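Local coordinates for protein FMN reductase [NAD(P)H] (Bacillus subtilis, PDB 1ZCH) that reduces FMN with NADH or NADPH and also reduces nitroaromatic compounds, quinones, chromates and azo dyes, at residues 44-49 against 112-117; 77-82 against 159-164; 172-177 against 202-207. All blocks are in the same frame, centred on the assembly; numbering follows the deposited sequence.

How the contacts relate
Contacts 1 and 2 lie in the core, with centres 9 Å apart, whereas contact 3 is a surface contact whose centre is about 30 Å from that of contact 1. Strands 46-51 and 75-82 are neighbours in one antiparallel sheet, and contacts 1 and 2 meet directly there: Ile49 O lies 2.8 Å from Leu78 N, a probable hydrogen bond. Their chemistry follows their place. Contact 1 sets a helix against the sheet through a buried carboxylate and small apolar groups, and contact 2 is a backbone ladder inside the sheet with apolar side chains packed on one face. Contact 3 is proline-aromatic packing, with two basic side chains turned to FMN.

Contact 1 (44-49 against 112-117); sequences QQVTVI and VDAGIA
Strand 46-49 runs across helix 112-117 at 48°, with the two segment axes 8.3 Å apart at closest approach and the shortest CA pairing, 5.3 Å, between Val46 and Ala114. Gln45, just before the strand, gives two bonds to Asp113 OD2 on the helix. Its backbone N reaches OD2 at 3.0 Å on the anti lone pair, while Gln45 NE2 comes to the syn side at 2.7 Å, 31° out of the carboxylate plane. The bend at chi2 (89°) folds the amide back so that NE2 lies beside the residue's own N, and both face OD2, which is nearly in the amide plane. The pair of bonds should limit rotation of both groups, and Ser40 N holds the other carboxylate oxygen, OD1. Next to these two bonds the contact is apolar: Val46 CG2 meets Ala114 CA and Ala117 CB, both at 3.9 Å. Gln45 OE1 is bonded to Tyr228 of the second subunit. FMN touches Val112 and Ile116, so this helical segment also borders a cofactor site. Helix 104-127 thus packs on strand 46-51, outermost in this chain's sheet, which pairs with 75-82 and, through Val48 and Ile49, with a strand of the second subunit.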
ATOM      1  N   GLN A  44       7.334   0.254 -10.588  1.00  8.25           N
ATOM      2  CA  GLN A  44       6.105   1.032 -10.733  1.00  8.40           C
ATOM      3  C   GLN A  44       4.943   0.118 -11.133  1.00  9.39           C
ATOM      4  O   GLN A  44       4.245   0.360 -12.116  1.00 10.19           O
ATOM      5  CB  GLN A  44       6.340   2.134 -11.778  1.00 10.12           C
ATOM      6  CG  GLN A  44       7.497   3.059 -11.374  1.00  8.98           C
ATOM      7  CD  GLN A  44       8.090   3.853 -12.521  1.00  9.71           C
ATOM      8  OE1 GLN A  44       7.467   4.777 -13.053  1.00  9.64           O
ATOM      9  NE2 GLN A  44       9.309   3.494 -12.910  1.00 11.21           N
ATOM     10  N   GLN A  45       4.738  -0.922 -10.330  1.00  8.86           N
ATOM     11  CA  GLN A  45       3.708  -1.921 -10.576  1.00 10.10           C
ATOM     12  C   GLN A  45       2.269  -1.521 -10.237  1.00  9.96           C
ATOM     13  O   GLN A  45       1.485  -2.338  -9.742  1.00 11.14           O
ATOM     14  CB  GLN A  45       4.081  -3.217  -9.844  1.00 11.43           C
ATOM     15  CG  GLN A  45       5.168  -4.045 -10.540  1.00 11.90           C
ATOM     16  CD  GLN A  45       6.601  -3.700 -10.137  1.00 11.03           C
ATOM     17  OE1 GLN A  45       7.550  -4.156 -10.777  1.00 10.68           O
ATOM     18  NE2 GLN A  45       6.766  -2.919  -9.072  1.00 10.12           N
ATOM     19  N   VAL A  46       1.921  -0.269 -10.508  1.00 10.22           N
ATOM     20  CA  VAL A  46       0.572   0.216 -10.251  1.00 10.04           C
ATOM     21  C   VAL A  46       0.133   1.139 -11.384  1.00 10.96           C
ATOM     22  O   VAL A  46       0.934   1.893 -11.942  1.00 10.27           O
ATOM     23  CB  VAL A  46       0.483   0.967  -8.881  1.00 10.73           C
ATOM     24  CG1 VAL A  46       1.496   2.094  -8.824  1.00 13.89           C
ATOM     25  CG2 VAL A  46      -0.929   1.516  -8.669  1.00 12.01           C
ATOM     26  N   THR A  47      -1.139   1.041 -11.750  1.00  9.13           N
ATOM     27  CA  THR A  47      -1.697   1.887 -12.796  1.00  9.09           C
ATOM     28  C   THR A  47      -2.923   2.560 -12.208  1.00  8.65           C
ATOM     29  O   THR A  47      -3.661   1.953 -11.431  1.00  8.65           O
ATOM     30  CB  THR A  47      -2.089   1.061 -14.042  1.00  9.24           C
ATOM     31  OG1 THR A  47      -0.898   0.670 -14.735  1.00 10.93           O
ATOM     32  CG2 THR A  47      -2.982   1.872 -14.984  1.00 11.51           C
ATOM     33  N   VAL A  48      -3.123   3.825 -12.565  1.00  7.99           N
ATOM     34  CA  VAL A  48      -4.265   4.575 -12.072  1.00  8.78           C
ATOM     35  C   VAL A  48      -5.157   4.955 -13.242  1.00 10.66           C
ATOM     36  O   VAL A  48      -4.708   5.616 -14.177  1.00 11.88           O
ATOM     37  CB  VAL A  48      -3.830   5.875 -11.365  1.00  8.68           C
ATOM     38  CG1 VAL A  48      -5.063   6.612 -10.835  1.00  9.23           C
ATOM     39  CG2 VAL A  48      -2.869   5.558 -10.222  1.00  9.21           C
ATOM     40  N   ILE A  49      -6.410   4.518 -13.198  1.00 11.21           N
ATOM     41  CA  ILE A  49      -7.359   4.865 -14.248  1.00 11.40           C
ATOM     42  C   ILE A  49      -8.204   6.005 -13.679  1.00 12.09           C
ATOM     43  O   ILE A  49      -8.812   5.853 -12.619  1.00 10.85           O
ATOM     44  CB  ILE A  49      -8.316   3.690 -14.591  1.00 12.34           C
ATOM     45  CG1 ILE A  49      -7.525   2.415 -14.905  1.00 13.33           C
ATOM     46  CG2 ILE A  49      -9.197   4.081 -15.782  1.00 13.91           C
ATOM     47  CD1 ILE A  49      -6.683   2.486 -16.157  1.00 13.60           C
ATOM     48  N   VAL A 112       1.231  -4.095  -2.641  1.00 10.85           N
ATOM     49  CA  VAL A 112       1.967  -3.131  -1.827  1.00 10.07           C
ATOM     50  C   VAL A 112       2.235  -1.854  -2.626  1.00 11.55           C
ATOM     51  O   VAL A 112       2.093  -0.749  -2.099  1.00 10.88           O
ATOM     52  CB  VAL A 112       3.308  -3.721  -1.320  1.00 10.98           C
ATOM     53  CG1 VAL A 112       4.140  -2.636  -0.617  1.00 10.49           C
ATOM     54  CG2 VAL A 112       3.025  -4.868  -0.358  1.00 11.49           C
ATOM     55  N   ASP A 113       2.621  -1.996  -3.891  1.00 10.80           N
ATOM     56  CA  ASP A 113       2.874  -0.821  -4.722  1.00 11.05           C
ATOM     57  C   ASP A 113       1.578  -0.007  -4.824  1.00 10.81           C
ATOM     58  O   ASP A 113       1.597   1.220  -4.718  1.00 10.93           O
ATOM     59  CB  ASP A 113       3.345  -1.235  -6.128  1.00 11.43           C
ATOM     60  CG  ASP A 113       4.876  -1.312  -6.260  1.00 14.27           C
ATOM     61  OD1 ASP A 113       5.600  -1.305  -5.239  1.00 13.27           O
ATOM     62  OD2 ASP A 113       5.363  -1.392  -7.409  1.00 15.99           O
ATOM     63  N   ALA A 114       0.454  -0.693  -5.019  1.00  8.29           N
ATOM     64  CA  ALA A 114      -0.840  -0.022  -5.132  1.00  9.70           C
ATOM     65  C   ALA A 114      -1.250   0.667  -3.828  1.00  9.39           C
ATOM     66  O   ALA A 114      -1.847   1.744  -3.850  1.00  9.55           O
ATOM     67  CB  ALA A 114      -1.914  -1.021  -5.557  1.00 10.61           C
ATOM     68  N   GLY A 115      -0.938   0.038  -2.697  1.00  9.00           N
ATOM     69  CA  GLY A 115      -1.267   0.630  -1.408  1.00  8.72           C
ATOM     70  C   GLY A 115      -0.448   1.893  -1.197  1.00  8.27           C
ATOM     71  O   GLY A 115      -0.940   2.908  -0.687  1.00  7.15           O
ATOM     72  N   ILE A 116       0.823   1.832  -1.573  1.00  7.27           N
ATOM     73  CA  ILE A 116       1.691   2.998  -1.447  1.00  7.55           C
ATOM     74  C   ILE A 116       1.096   4.113  -2.302  1.00  7.85           C
ATOM     75  O   ILE A 116       1.018   5.268  -1.877  1.00  7.83           O
ATOM     76  CB  ILE A 116       3.118   2.686  -1.943  1.00  8.12           C
ATOM     77  CG1 ILE A 116       3.820   1.769  -0.937  1.00  8.62           C
ATOM     78  CG2 ILE A 116       3.907   3.980  -2.154  1.00  6.39           C
ATOM     79  CD1 ILE A 116       5.148   1.253  -1.433  1.00 12.86           C
ATOM     80  N   ALA A 117       0.668   3.757  -3.509  1.00  7.93           N
ATOM     81  CA  ALA A 117       0.082   4.734  -4.427  1.00  8.34           C
ATOM     82  C   ALA A 117      -1.200   5.346  -3.861  1.00  9.12           C
ATOM     83  O   ALA A 117      -1.377   6.564  -3.883  1.00  8.10           O
ATOM     84  CB  ALA A 117      -0.201   4.078  -5.782  1.00  8.38           C
TER

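Contact 2 (77-82 against 159-164); sequences LLFCAD and SGLVIG
Phe79 presents the edge of its ring to strand 159-164: Ser159 O lies near the ring plane, and CE2 touches Leu161 CB at 3.6 Å. With CG anti to the carbonyl carbon (chi1 -71°), the ring is swung towards Leu161, on the sheet face that also carries Leu77. On that same face Leu77 and Ile163 approach at an oblique angle, their CD1 methyls 3.4 Å apart, tighter than usual van der Waals contact. The register behind these contacts is antiparallel, at 156° between segment directions. Leu77 with Leu161 and Phe79 with Ser159 are hydrogen-bonded pairs, each linked in both directions. Leu161 N to Leu77 O is 2.7 Å but bent (137°), whereas Ser159 N to Phe79 O is longer, 3.3 Å, yet nearly straight. Between them, Leu78 and Gly160 form a non-hydrogen-bonded pair with CA atoms only 4.2 Å apart; the absence of a side chain on Gly160 fits this close approach, and its CA makes a CA-H...O contact of 3.0 Å to Leu77 O. Both strands are interior to the four-stranded sheet: 75-82 is flanked on its other side by 46-51, and 155-164 by 131-135, where Ser159, which touches FMN, packs on Pro134.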
ATOM      1  N   LEU A  77     -10.856   7.319  -9.110  1.00 10.16           N
ATOM      2  CA  LEU A  77      -9.573   6.778  -9.543  1.00  9.99           C
ATOM      3  C   LEU A  77      -9.553   5.291  -9.217  1.00 10.93           C
ATOM      4  O   LEU A  77      -9.983   4.884  -8.137  1.00 10.72           O
ATOM      5  CB  LEU A  77      -8.413   7.451  -8.802  1.00 10.97           C
ATOM      6  CG  LEU A  77      -8.273   8.971  -8.898  1.00 12.49           C
ATOM      7  CD1 LEU A  77      -7.016   9.416  -8.149  1.00 12.72           C
ATOM      8  CD2 LEU A  77      -8.200   9.386 -10.362  1.00 12.05           C
ATOM      9  N   LEU A  78      -9.069   4.479 -10.148  1.00  8.35           N
ATOM     10  CA  LEU A  78      -8.978   3.045  -9.900  1.00  9.20           C
ATOM     11  C   LEU A  78      -7.506   2.660  -9.852  1.00  7.45           C
ATOM     12  O   LEU A  78      -6.781   2.834 -10.830  1.00  8.19           O
ATOM     13  CB  LEU A  78      -9.671   2.238 -11.001  1.00  9.73           C
ATOM     14  CG  LEU A  78      -9.553   0.722 -10.781  1.00  9.29           C
ATOM     15  CD1 LEU A  78     -10.277   0.332  -9.502  1.00 10.56           C
ATOM     16  CD2 LEU A  78     -10.138  -0.023 -11.972  1.00 12.23           C
ATOM     17  N   PHE A  79      -7.068   2.162  -8.700  1.00  7.60           N
ATOM     18  CA  PHE A  79      -5.684   1.739  -8.526  1.00  7.66           C
ATOM     19  C   PHE A  79      -5.615   0.247  -8.818  1.00  8.23           C
ATOM     20  O   PHE A  79      -6.298  -0.555  -8.175  1.00  8.08           O
ATOM     21  CB  PHE A  79      -5.220   2.032  -7.095  1.00  7.63           C
ATOM     22  CG  PHE A  79      -5.036   3.494  -6.812  1.00  8.74           C
ATOM     23  CD1 PHE A  79      -3.768   4.069  -6.849  1.00  8.28           C
ATOM     24  CD2 PHE A  79      -6.138   4.314  -6.560  1.00  8.86           C
ATOM     25  CE1 PHE A  79      -3.597   5.442  -6.640  1.00  7.87           C
ATOM     26  CE2 PHE A  79      -5.979   5.685  -6.351  1.00  9.89           C
ATOM     27  CZ  PHE A  79      -4.708   6.250  -6.392  1.00  9.16           C
ATOM     28  N   CYS A  80      -4.798  -0.115  -9.802  1.00  7.93           N
ATOM     29  CA  CYS A  80      -4.646  -1.507 -10.214  1.00  8.82           C
ATOM     30  C   CYS A  80      -3.207  -1.975 -10.108  1.00  9.65           C
ATOM     31  O   CYS A  80      -2.281  -1.206 -10.354  1.00  9.50           O
ATOM     32  CB  CYS A  80      -5.061  -1.681 -11.680  1.00 11.42           C
ATOM     33  SG  CYS A  80      -6.674  -1.026 -12.139  1.00 13.73           S
ATOM     34  N   ALA A  81      -3.025  -3.239  -9.740  1.00  9.48           N
ATOM     35  CA  ALA A  81      -1.692  -3.822  -9.709  1.00  9.32           C
ATOM     36  C   ALA A  81      -1.446  -3.986 -11.209  1.00 10.48           C
ATOM     37  O   ALA A  81      -2.365  -4.362 -11.945  1.00 10.33           O
ATOM     38  CB  ALA A  81      -1.723  -5.181  -9.023  1.00 10.35           C
ATOM     39  N   ASP A  82      -0.230  -3.713 -11.672  1.00  8.27           N
ATOM     40  CA  ASP A  82       0.050  -3.806 -13.102  1.00  9.48           C
ATOM     41  C   ASP A  82       1.376  -4.483 -13.432  1.00  9.65           C
ATOM     42  O   ASP A  82       2.446  -3.968 -13.103  1.00  8.72           O
ATOM     43  CB  ASP A  82       0.041  -2.395 -13.714  1.00 10.34           C
ATOM     44  CG  ASP A  82       0.114  -2.403 -15.240  1.00 10.39           C
ATOM     45  OD1 ASP A  82       0.907  -3.181 -15.811  1.00 10.29           O
ATOM     46  OD2 ASP A  82      -0.611  -1.607 -15.871  1.00 11.22           O
ATOM     47  N   SER A 159      -8.190  -1.174  -5.552  1.00 10.20           N
ATOM     48  CA  SER A 159      -9.020  -0.222  -4.826  1.00  9.81           C
ATOM     49  C   SER A 159      -9.281   1.053  -5.602  1.00 10.48           C
ATOM     50  O   SER A 159      -8.427   1.534  -6.343  1.00 10.13           O
ATOM     51  CB  SER A 159      -8.362   0.140  -3.490  1.00 11.55           C
ATOM     52  OG  SER A 159      -9.157   1.056  -2.746  1.00 12.59           O
ATOM     53  N   GLY A 160     -10.480   1.592  -5.430  1.00  9.69           N
ATOM     54  CA  GLY A 160     -10.799   2.839  -6.083  1.00 10.66           C
ATOM     55  C   GLY A 160     -10.532   3.926  -5.064  1.00  9.84           C
ATOM     56  O   GLY A 160     -10.235   3.644  -3.898  1.00 11.35           O
ATOM     57  N   LEU A 161     -10.597   5.173  -5.505  1.00  9.62           N
ATOM     58  CA  LEU A 161     -10.415   6.299  -4.607  1.00  8.49           C
ATOM     59  C   LEU A 161     -11.325   7.396  -5.128  1.00  9.76           C
ATOM     60  O   LEU A 161     -11.145   7.888  -6.241  1.00  8.68           O
ATOM     61  CB  LEU A 161      -8.965   6.797  -4.594  1.00  8.36           C
ATOM     62  CG  LEU A 161      -8.723   7.958  -3.613  1.00  9.20           C
ATOM     63  CD1 LEU A 161      -8.959   7.482  -2.168  1.00  8.92           C
ATOM     64  CD2 LEU A 161      -7.306   8.492  -3.773  1.00  8.43           C
ATOM     65  N   VAL A 162     -12.321   7.743  -4.326  1.00 10.12           N
ATOM     66  CA  VAL A 162     -13.253   8.796  -4.683  1.00 11.50           C
ATOM     67  C   VAL A 162     -12.585  10.122  -4.330  1.00 11.68           C
ATOM     68  O   VAL A 162     -11.950  10.240  -3.284  1.00 12.46           O
ATOM     69  CB  VAL A 162     -14.573   8.646  -3.888  1.00 11.89           C
ATOM     70  CG1 VAL A 162     -15.475   9.848  -4.129  1.00 12.74           C
ATOM     71  CG2 VAL A 162     -15.283   7.363  -4.301  1.00 10.65           C
ATOM     72  N   ILE A 163     -12.707  11.108  -5.214  1.00 12.69           N
ATOM     73  CA  ILE A 163     -12.124  12.421  -4.970  1.00 12.80           C
ATOM     74  C   ILE A 163     -13.109  13.518  -5.377  1.00 12.75           C
ATOM     75  O   ILE A 163     -13.756  13.432  -6.424  1.00 10.48           O
ATOM     76  CB  ILE A 163     -10.803  12.619  -5.758  1.00 13.55           C
ATOM     77  CG1 ILE A 163      -9.787  11.548  -5.350  1.00 13.82           C
ATOM     78  CG2 ILE A 163     -10.230  14.009  -5.477  1.00 12.39           C
ATOM     79  CD1 ILE A 163      -8.449  11.664  -6.063  1.00 15.66           C
ATOM     80  N   GLY A 164     -13.224  14.539  -4.534  1.00 12.49           N
ATOM     81  CA  GLY A 164     -14.126  15.638  -4.826  1.00 14.21           C
ATOM     82  C   GLY A 164     -14.108  16.673  -3.718  1.00 14.40           C
ATOM     83  O   GLY A 164     -13.368  16.536  -2.746  1.00 13.51           O
TER

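Contact 3 (172-177 against 202-207); sequences KKPRLP and EQMSEY. With FMN (flavin mononucleotide), chain D.
An extended loop, 172-177, lies beside one face of helical segment 202-207, nearest where the CA atoms of Pro174 and Met204 are 6.7 Å apart. Pro174 makes the main apolar contact: its CD sits over the Tyr207 ring, 3.4 Å from the centroid and only 6° off the normal, a CH-pi interaction. Tyr207 has CG anti to its own N (chi1 170°), which carries the ring out from the helix so that one of its faces packs against the proline. The Met204 chain, bent at chi2 and chi3, returns its CE methyl to 3.5 Å from Pro174 O and against Lys173 CG. The side chains of Lys173 and Arg175 reach the cofactor. Lys173 NZ gives FMN O4' a 2.7 Å bond, and Arg175 brings its guanidinium edge to FMN O1P, which accepts from NH1 at 3.0 Å and from NH2 at 2.7 Å. Gln35 and Ala37 of the second subunit hold the same guanidinium through backbone carbonyls. With a lysine for the ribityl chain and an arginine for the phosphate, the arrangement belongs to the FMN site of this flavin reductase family, lying here at the dimer interface.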
ATOM      1  N   LYS A 172     -12.971  12.881  12.671  1.00 18.51           N
ATOM      2  CA  LYS A 172     -11.987  11.818  12.812  1.00 18.95           C
ATOM      3  C   LYS A 172     -12.520  10.639  13.626  1.00 18.82           C
ATOM      4  O   LYS A 172     -13.215  10.814  14.629  1.00 18.96           O
ATOM      5  CB  LYS A 172     -10.714  12.375  13.455  1.00 19.18           C
ATOM      6  CG  LYS A 172      -9.989  13.391  12.579  1.00 20.71           C
ATOM      7  CD  LYS A 172      -8.796  14.015  13.288  1.00 21.27           C
ATOM      8  CE  LYS A 172      -7.744  12.981  13.643  1.00 24.61           C
ATOM      9  NZ  LYS A 172      -6.559  13.609  14.295  1.00 27.29           N
ATOM     10  N   LYS A 173     -12.188   9.436  13.173  1.00 17.14           N
ATOM     11  CA  LYS A 173     -12.619   8.203  13.818  1.00 16.50           C
ATOM     12  C   LYS A 173     -11.472   7.647  14.662  1.00 16.73           C
ATOM     13  O   LYS A 173     -10.350   7.507  14.177  1.00 15.39           O
ATOM     14  CB  LYS A 173     -13.022   7.194  12.744  1.00 18.01           C
ATOM     15  CG  LYS A 173     -13.547   5.872  13.269  1.00 19.65           C
ATOM     16  CD  LYS A 173     -13.790   4.897  12.122  1.00 22.78           C
ATOM     17  CE  LYS A 173     -14.740   5.478  11.089  1.00 23.90           C
ATOM     18  NZ  LYS A 173     -15.069   4.500  10.019  1.00 23.50           N
ATOM     19  N   PRO A 174     -11.742   7.318  15.939  1.00 17.11           N
ATOM     20  CA  PRO A 174     -10.725   6.782  16.849  1.00 16.17           C
ATOM     21  C   PRO A 174      -9.971   5.583  16.280  1.00 14.35           C
ATOM     22  O   PRO A 174     -10.553   4.736  15.600  1.00 14.45           O
ATOM     23  CB  PRO A 174     -11.535   6.397  18.090  1.00 18.33           C
ATOM     24  CG  PRO A 174     -12.678   7.356  18.062  1.00 20.32           C
ATOM     25  CD  PRO A 174     -13.060   7.360  16.599  1.00 17.34           C
ATOM     26  N   ARG A 175      -8.676   5.516  16.576  1.00 13.39           N
ATOM     27  CA  ARG A 175      -7.834   4.416  16.115  1.00 10.36           C
ATOM     28  C   ARG A 175      -7.360   3.617  17.323  1.00 11.16           C
ATOM     29  O   ARG A 175      -7.424   4.091  18.457  1.00 10.59           O
ATOM     30  CB  ARG A 175      -6.613   4.956  15.367  1.00 12.23           C
ATOM     31  CG  ARG A 175      -6.922   5.736  14.097  1.00 12.11           C
ATOM     32  CD  ARG A 175      -7.565   4.844  13.058  1.00 13.20           C
ATOM     33  NE  ARG A 175      -7.438   5.379  11.704  1.00 11.55           N
ATOM     34  CZ  ARG A 175      -8.397   6.021  11.043  1.00 13.73           C
ATOM     35  NH1 ARG A 175      -9.585   6.228  11.603  1.00 12.19           N
ATOM     36  NH2 ARG A 175      -8.170   6.434   9.802  1.00 10.43           N
ATOM     37  N   LEU A 176      -6.896   2.399  17.072  1.00 10.65           N
ATOM     38  CA  LEU A 176      -6.381   1.535  18.130  1.00 10.26           C
ATOM     39  C   LEU A 176      -5.279   2.261  18.889  1.00 11.80           C
ATOM     40  O   LEU A 176      -4.596   3.123  18.331  1.00 10.97           O
ATOM     41  CB  LEU A 176      -5.789   0.260  17.525  1.00 10.74           C
ATOM     42  CG  LEU A 176      -6.735  -0.848  17.057  1.00 11.07           C
ATOM     43  CD1 LEU A 176      -6.039  -1.709  16.012  1.00 10.57           C
ATOM     44  CD2 LEU A 176      -7.172  -1.687  18.260  1.00 10.17           C
ATOM     45  N   PRO A 177      -5.102   1.939  20.180  1.00 11.56           N
ATOM     46  CA  PRO A 177      -4.044   2.598  20.951  1.00 13.47           C
ATOM     47  C   PRO A 177      -2.724   2.355  20.218  1.00 13.77           C
ATOM     48  O   PRO A 177      -2.500   1.269  19.679  1.00 12.09           O
ATOM     49  CB  PRO A 177      -4.102   1.874  22.292  1.00 14.35           C
ATOM     50  CG  PRO A 177      -5.560   1.576  22.437  1.00 15.10           C
ATOM     51  CD  PRO A 177      -5.935   1.085  21.045  1.00 12.67           C
ATOM     52  N   GLU A 202     -14.463   0.035  24.141  1.00 15.96           N
ATOM     53  CA  GLU A 202     -15.243   0.958  24.959  1.00 19.79           C
ATOM     54  C   GLU A 202     -15.182   2.348  24.351  1.00 19.20           C
ATOM     55  O   GLU A 202     -16.187   3.055  24.283  1.00 18.77           O
ATOM     56  CB  GLU A 202     -14.708   1.001  26.391  1.00 23.07           C
ATOM     57  CG  GLU A 202     -14.490  -0.368  27.005  1.00 29.69           C
ATOM     58  CD  GLU A 202     -14.638  -0.356  28.511  1.00 33.97           C
ATOM     59  OE1 GLU A 202     -14.171   0.616  29.147  1.00 36.01           O
ATOM     60  OE2 GLU A 202     -15.213  -1.324  29.057  1.00 35.44           O
ATOM     61  N   GLN A 203     -13.994   2.733  23.900  1.00 18.52           N
ATOM     62  CA  GLN A 203     -13.800   4.036  23.280  1.00 18.32           C
ATOM     63  C   GLN A 203     -14.652   4.168  22.024  1.00 18.55           C
ATOM     64  O   GLN A 203     -15.289   5.200  21.799  1.00 19.41           O
ATOM     65  CB  GLN A 203     -12.329   4.223  22.896  0.50 18.51           C
ATOM     66  CG  GLN A 203     -11.359   4.274  24.059  0.50 19.44           C
ATOM     67  CD  GLN A 203      -9.916   4.318  23.594  0.50 21.10           C
ATOM     68  OE1 GLN A 203      -9.549   5.140  22.754  0.50 21.78           O
ATOM     69  NE2 GLN A 203      -9.088   3.433  24.138  0.50 20.44           N
ATOM     70  N   MET A 204     -14.656   3.119  21.208  1.00 17.86           N
ATOM     71  CA  MET A 204     -15.410   3.119  19.958  1.00 19.07           C
ATOM     72  C   MET A 204     -16.924   3.170  20.149  1.00 20.69           C
ATOM     73  O   MET A 204     -17.618   3.893  19.431  1.00 21.19           O
ATOM     74  CB  MET A 204     -15.035   1.890  19.121  1.00 18.32           C
ATOM     75  CG  MET A 204     -15.647   1.866  17.720  1.00 18.70           C
ATOM     76  SD  MET A 204     -15.254   3.342  16.727  1.00 22.52           S
ATOM     77  CE  MET A 204     -13.535   3.018  16.280  1.00 19.64           C
ATOM     78  N   SER A 205     -17.443   2.404  21.104  1.00 22.41           N
ATOM     79  CA  SER A 205     -18.882   2.398  21.344  1.00 25.13           C
ATOM     80  C   SER A 205     -19.327   3.792  21.773  1.00 26.41           C
ATOM     81  O   SER A 205     -20.340   4.304  21.295  1.00 25.59           O
ATOM     82  CB  SER A 205     -19.240   1.367  22.422  0.50 24.89           C
ATOM     83  OG  SER A 205     -18.535   1.610  23.627  0.50 26.21           O
ATOM     84  N   GLU A 206     -18.557   4.407  22.667  1.00 28.76           N
ATOM     85  CA  GLU A 206     -18.867   5.751  23.146  1.00 31.29           C
ATOM     86  C   GLU A 206     -18.849   6.735  21.982  1.00 31.44           C
ATOM     87  O   GLU A 206     -19.737   7.580  21.855  1.00 31.32           O
ATOM     88  CB  GLU A 206     -17.851   6.188  24.204  1.00 33.16           C
ATOM     89  CG  GLU A 206     -17.884   5.361  25.478  1.00 37.14           C
ATOM     90  CD  GLU A 206     -16.918   5.871  26.533  1.00 39.95           C
ATOM     91  OE1 GLU A 206     -16.981   7.075  26.864  1.00 41.74           O
ATOM     92  OE2 GLU A 206     -16.101   5.069  27.035  1.00 40.88           O
ATOM     93  N   TYR A 207     -17.835   6.615  21.133  1.00 31.36           N
ATOM     94  CA  TYR A 207     -17.693   7.485  19.972  1.00 31.98           C
ATOM     95  C   TYR A 207     -18.895   7.369  19.038  1.00 33.11           C
ATOM     96  O   TYR A 207     -19.452   8.375  18.599  1.00 32.32           O
ATOM     97  CB  TYR A 207     -16.421   7.127  19.201  1.00 31.93           C
ATOM     98  CG  TYR A 207     -16.314   7.811  17.857  1.00 32.02           C
ATOM     99  CD1 TYR A 207     -15.968   9.158  17.763  1.00 32.25           C
ATOM    100  CD2 TYR A 207     -16.586   7.116  16.678  1.00 31.83           C
ATOM    101  CE1 TYR A 207     -15.895   9.799  16.528  1.00 33.03           C
ATOM    102  CE2 TYR A 207     -16.519   7.748  15.437  1.00 32.92           C
ATOM    103  CZ  TYR A 207     -16.172   9.089  15.371  1.00 32.75           C
ATOM    104  OH  TYR A 207     -16.102   9.718  14.150  1.00 34.41           O
TER
HETATM  105  N1  FMN D 301     -15.269   3.094   2.539  1.00 16.46           N
HETATM  106  C2  FMN D 301     -16.433   2.948   1.879  1.00 16.60           C
HETATM  107  O2  FMN D 301     -17.390   3.639   2.104  1.00 18.22           O
HETATM  108  N3  FMN D 301     -16.600   1.953   0.853  1.00 16.76           N
HETATM  109  C4  FMN D 301     -15.558   1.093   0.485  1.00 15.32           C
HETATM  110  O4  FMN D 301     -15.747   0.263  -0.387  1.00 12.83           O
HETATM  111  C4A FMN D 301     -14.279   1.252   1.186  1.00 15.07           C
HETATM  112  N5  FMN D 301     -13.221   0.435   0.881  1.00 15.88           N
HETATM  113  C5A FMN D 301     -11.987   0.732   1.431  1.00 13.89           C
HETATM  114  C6  FMN D 301     -10.853  -0.005   0.950  1.00 15.53           C
HETATM  115  C7  FMN D 301      -9.565   0.262   1.407  1.00 14.36           C
HETATM  116  C7M FMN D 301      -8.393  -0.498   0.822  1.00 14.51           C
HETATM  117  C8  FMN D 301      -9.348   1.296   2.437  1.00 13.08           C
HETATM  118  C8M FMN D 301      -7.972   1.659   2.934  1.00 10.68           C
HETATM  119  C9  FMN D 301     -10.462   2.015   2.955  1.00 13.03           C
HETATM  120  C9A FMN D 301     -11.781   1.756   2.455  1.00 15.34           C
HETATM  121  N10 FMN D 301     -12.977   2.517   2.857  1.00 13.78           N
HETATM  122  C10 FMN D 301     -14.181   2.312   2.231  1.00 15.02           C
HETATM  123  C1' FMN D 301     -12.850   3.557   3.931  1.00 13.78           C
HETATM  124  C2' FMN D 301     -12.770   2.933   5.366  1.00 15.00           C
HETATM  125  O2' FMN D 301     -14.094   2.558   5.767  1.00 16.34           O
HETATM  126  C3' FMN D 301     -12.172   3.998   6.299  1.00 15.60           C
HETATM  127  O3' FMN D 301     -10.832   4.286   5.854  1.00 14.60           O
HETATM  128  C4' FMN D 301     -12.110   3.501   7.763  1.00 16.65           C
HETATM  129  O4' FMN D 301     -13.421   3.273   8.290  1.00 18.00           O
HETATM  130  C5' FMN D 301     -11.358   4.540   8.582  1.00 17.34           C
HETATM  131  O5' FMN D 301     -12.207   5.852   8.683  1.00 16.97           O
HETATM  132  P   FMN D 301     -11.557   7.137   8.147  1.00 17.87           P
HETATM  133  O1P FMN D 301     -10.544   7.599   9.080  1.00 17.26           O
HETATM  134  O2P FMN D 301     -12.590   8.147   8.023  1.00 16.69           O
HETATM  135  O3P FMN D 301     -10.942   6.902   6.846  1.00 15.04           O
HETATM  136  O   HOH W   1      -7.192   4.391  21.150  1.00 19.45           O